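PDB 3QLD: mandelate racemase/muconate lactonizing protein from Alicyclobacillus acidocaldarius LAA1, which is of unknown specific function but belongs to the enolase superfamily, pairing a mandelate racemase/muconate lactonizing type N-terminal domain with a TIM-barrel-like domain. Local coordinates for residues Ala192-Ala197 with Leu217-Gln222. Residues are numbered along the deposited sequence; the frame is centred on the assembly and turned at random.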
ATOM      1  N   ALA A 192      30.317   4.457 -16.399  1.00 31.46           N
ATOM      2  CA  ALA A 192      29.447   3.919 -15.323  1.00 30.49           C
ATOM      3  C   ALA A 192      28.308   3.147 -16.037  1.00 30.38           C
ATOM      4  O   ALA A 192      27.565   3.733 -16.856  1.00 29.76           O
ATOM      5  CB  ALA A 192      28.940   5.082 -14.443  1.00 30.52           C
ATOM      6  N   ILE A 193      28.201   1.828 -15.794  1.00 28.97           N
ATOM      7  CA  ILE A 193      27.109   0.986 -16.327  1.00 28.31           C
ATOM      8  C   ILE A 193      26.278   0.461 -15.126  1.00 28.18           C
ATOM      9  O   ILE A 193      26.868  -0.090 -14.171  1.00 25.02           O
ATOM     10  CB  ILE A 193      27.678  -0.231 -17.079  1.00 27.89           C
ATOM     11  CG1 ILE A 193      28.679   0.173 -18.210  1.00 30.01           C
ATOM     12  CG2 ILE A 193      26.595  -1.147 -17.631  1.00 27.78           C
ATOM     13  CD1 ILE A 193      29.220  -1.024 -18.953  1.00 29.08           C
ATOM     14  N   ALA A 194      24.954   0.616 -15.179  1.00 25.41           N
ATOM     15  CA  ALA A 194      24.076  -0.060 -14.171  1.00 25.97           C
ATOM     16  C   ALA A 194      23.129  -0.999 -14.892  1.00 27.42           C
ATOM     17  O   ALA A 194      23.054  -1.035 -16.170  1.00 26.73           O
ATOM     18  CB  ALA A 194      23.322   0.970 -13.270  1.00 24.36           C
ATOM     19  N   ALA A 195      22.431  -1.854 -14.127  1.00 26.67           N
ATOM     20  CA  ALA A 195      21.518  -2.779 -14.791  1.00 26.17           C
ATOM     21  C   ALA A 195      20.167  -2.775 -14.057  1.00 27.21           C
ATOM     22  O   ALA A 195      20.123  -2.602 -12.840  1.00 26.52           O
ATOM     23  CB  ALA A 195      22.059  -4.215 -14.864  1.00 27.78           C
ATOM     24  N   ASP A 196      19.080  -2.945 -14.818  1.00 26.65           N
ATOM     25  CA  ASP A 196      17.780  -2.941 -14.165  1.00 26.66           C
ATOM     26  C   ASP A 196      17.056  -4.210 -14.557  1.00 25.50           C
ATOM     27  O   ASP A 196      16.771  -4.461 -15.714  1.00 25.51           O
ATOM     28  CB  ASP A 196      17.019  -1.666 -14.516  1.00 27.79           C
ATOM     29  CG  ASP A 196      15.580  -1.695 -14.035  1.00 32.49           C
ATOM     30  OD1 ASP A 196      15.179  -2.562 -13.200  1.00 33.41           O
ATOM     31  OD2 ASP A 196      14.869  -0.789 -14.465  1.00 36.70           O
ATOM     32  N   ALA A 197      16.833  -5.055 -13.570  1.00 24.88           N
ATOM     33  CA  ALA A 197      16.262  -6.357 -13.812  1.00 23.97           C
ATOM     34  C   ALA A 197      14.729  -6.366 -13.783  1.00 23.58           C
ATOM     35  O   ALA A 197      14.139  -7.374 -14.210  1.00 24.81           O
ATOM     36  CB  ALA A 197      16.793  -7.380 -12.784  1.00 23.25           C
ATOM     37  N   LEU A 217      29.477  -3.397 -12.452  1.00 25.84           N
ATOM     38  CA  LEU A 217      28.236  -2.581 -12.517  1.00 24.41           C
ATOM     39  C   LEU A 217      28.171  -1.709 -11.313  1.00 23.52           C
ATOM     40  O   LEU A 217      28.559  -2.129 -10.242  1.00 24.03           O
ATOM     41  CB  LEU A 217      27.006  -3.537 -12.561  1.00 23.67           C
ATOM     42  CG  LEU A 217      26.872  -4.438 -13.766  1.00 25.04           C
ATOM     43  CD1 LEU A 217      25.779  -5.490 -13.559  1.00 24.95           C
ATOM     44  CD2 LEU A 217      26.564  -3.602 -15.037  1.00 29.30           C
ATOM     45  N   GLN A 218      27.644  -0.521 -11.459  1.00 22.82           N
ATOM     46  CA  GLN A 218      27.402   0.346 -10.340  1.00 24.97           C
ATOM     47  C   GLN A 218      26.350  -0.267  -9.367  1.00 24.42           C
ATOM     48  O   GLN A 218      26.455  -0.094  -8.150  1.00 24.37           O
ATOM     49  CB  GLN A 218      26.933   1.683 -10.886  1.00 25.12           C
ATOM     50  CG  GLN A 218      26.904   2.778  -9.881  1.00 30.99           C
ATOM     51  CD  GLN A 218      26.473   4.085 -10.516  1.00 34.56           C
ATOM     52  OE1 GLN A 218      25.268   4.385 -10.601  1.00 32.85           O
ATOM     53  NE2 GLN A 218      27.435   4.829 -11.031  1.00 31.43           N
ATOM     54  N   PHE A 219      25.376  -0.973  -9.943  1.00 24.05           N
ATOM     55  CA  PHE A 219      24.324  -1.717  -9.168  1.00 21.46           C
ATOM     56  C   PHE A 219      23.499  -2.559 -10.162  1.00 22.40           C
ATOM     57  O   PHE A 219      23.600  -2.371 -11.393  1.00 22.23           O
ATOM     58  CB  PHE A 219      23.386  -0.751  -8.388  1.00 20.98           C
ATOM     59  CG  PHE A 219      22.730   0.321  -9.271  1.00 18.42           C
ATOM     60  CD1 PHE A 219      21.588   0.022 -10.028  1.00 19.82           C
ATOM     61  CD2 PHE A 219      23.233   1.627  -9.277  1.00 25.03           C
ATOM     62  CE1 PHE A 219      21.008   1.004 -10.865  1.00 21.16           C
ATOM     63  CE2 PHE A 219      22.637   2.640 -10.081  1.00 28.01           C
ATOM     64  CZ  PHE A 219      21.508   2.299 -10.844  1.00 21.96           C
ATOM     65  N   ILE A 220      22.719  -3.507  -9.593  1.00 22.10           N
ATOM     66  CA  ILE A 220      21.705  -4.298 -10.302  1.00 22.26           C
ATOM     67  C   ILE A 220      20.431  -3.884  -9.554  1.00 22.56           C
ATOM     68  O   ILE A 220      20.363  -4.074  -8.344  1.00 19.79           O
ATOM     69  CB  ILE A 220      21.951  -5.815 -10.227  1.00 22.79           C
ATOM     70  CG1 ILE A 220      23.266  -6.184 -10.977  1.00 25.69           C
ATOM     71  CG2 ILE A 220      20.685  -6.628 -10.829  1.00 20.06           C
ATOM     72  CD1 ILE A 220      23.694  -7.591 -10.749  1.00 26.37           C
ATOM     73  N   GLU A 221      19.453  -3.286 -10.273  1.00 21.23           N
ATOM     74  CA  GLU A 221      18.248  -2.794  -9.619  1.00 22.73           C
ATOM     75  C   GLU A 221      17.146  -3.872  -9.617  1.00 20.59           C
ATOM     76  O   GLU A 221      16.958  -4.567 -10.618  1.00 23.14           O
ATOM     77  CB  GLU A 221      17.745  -1.598 -10.440  1.00 24.10           C
ATOM     78  CG  GLU A 221      16.624  -0.791  -9.749  1.00 26.65           C
ATOM     79  CD  GLU A 221      16.419   0.538 -10.454  1.00 29.61           C
ATOM     80  OE1 GLU A 221      16.911   0.706 -11.591  1.00 34.13           O
ATOM     81  OE2 GLU A 221      15.788   1.407  -9.877  1.00 32.23           O
ATOM     82  N   GLN A 222      16.463  -4.015  -8.479  1.00 20.43           N
ATOM     83  CA  GLN A 222      15.251  -4.898  -8.358  1.00 20.43           C
ATOM     84  C   GLN A 222      15.418  -6.268  -8.994  1.00 20.21           C
ATOM     85  O   GLN A 222      14.683  -6.662  -9.887  1.00 20.67           O
ATOM     86  CB  GLN A 222      14.044  -4.115  -8.929  1.00 20.31           C
ATOM     87  CG  GLN A 222      13.624  -2.861  -8.062  1.00 22.47           C
ATOM     88  CD  GLN A 222      12.941  -3.135  -6.700  1.00 25.23           C
ATOM     89  OE1 GLN A 222      13.107  -2.356  -5.748  1.00 26.19           O
ATOM     90  NE2 GLN A 222      12.210  -4.252  -6.583  1.00 25.60           N
TER
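Strands 192-196 and 220-221 are parallel neighbours in the barrel-like sheet of the enolase C-terminal domain, and Ala195 bridges to Ile220 while Asp196 bridges to Glu221. The backbone ladder starts where Gln218 N reaches Ile193 O at 2.9 Å. Ala195 then bonds twice, its N to Phe219 O and its O to Glu221 N at 2.7 Å, before Ala197 N closes on Glu221 O.

The side chains separate onto two faces. On one, the methyl of Ala194 sits over the Phe219 ring as a CH-pi contact, CB 3.5 Å from the ring centroid and 19° off its normal. Phe219 CG lies between its own backbone N and carbonyl carbon (chi1 54°), which brings the ring up against that methyl, set off-centre toward CE1 and CZ; Trp295 stacks with the same ring. Further along this face the Asp196 and Glu221 side chains cross at a slant, Asp196 OD2 3.8 Å from Glu221 OE1, their carboxylate planes 43° apart. Lys171 forms a salt bridge with Asp196 OD2 and Lys169 with Glu221 OE1, which probably offsets the repulsion, while Asn268 binds Glu221 OE2.

On the other face Leu217 spreads its two methyls along strand 192-196: CD2 packs on Ile193 CG2 at 3.6 Å and CD1 lies 4.1 Å from Ala195 CB. Helix 178-187 packs against this side, touching both Ile193 and Leu217. With helix 206-211 in the connection, the pair forms a parallel beta-alpha-beta unit, the repeating element of a TIM barrel.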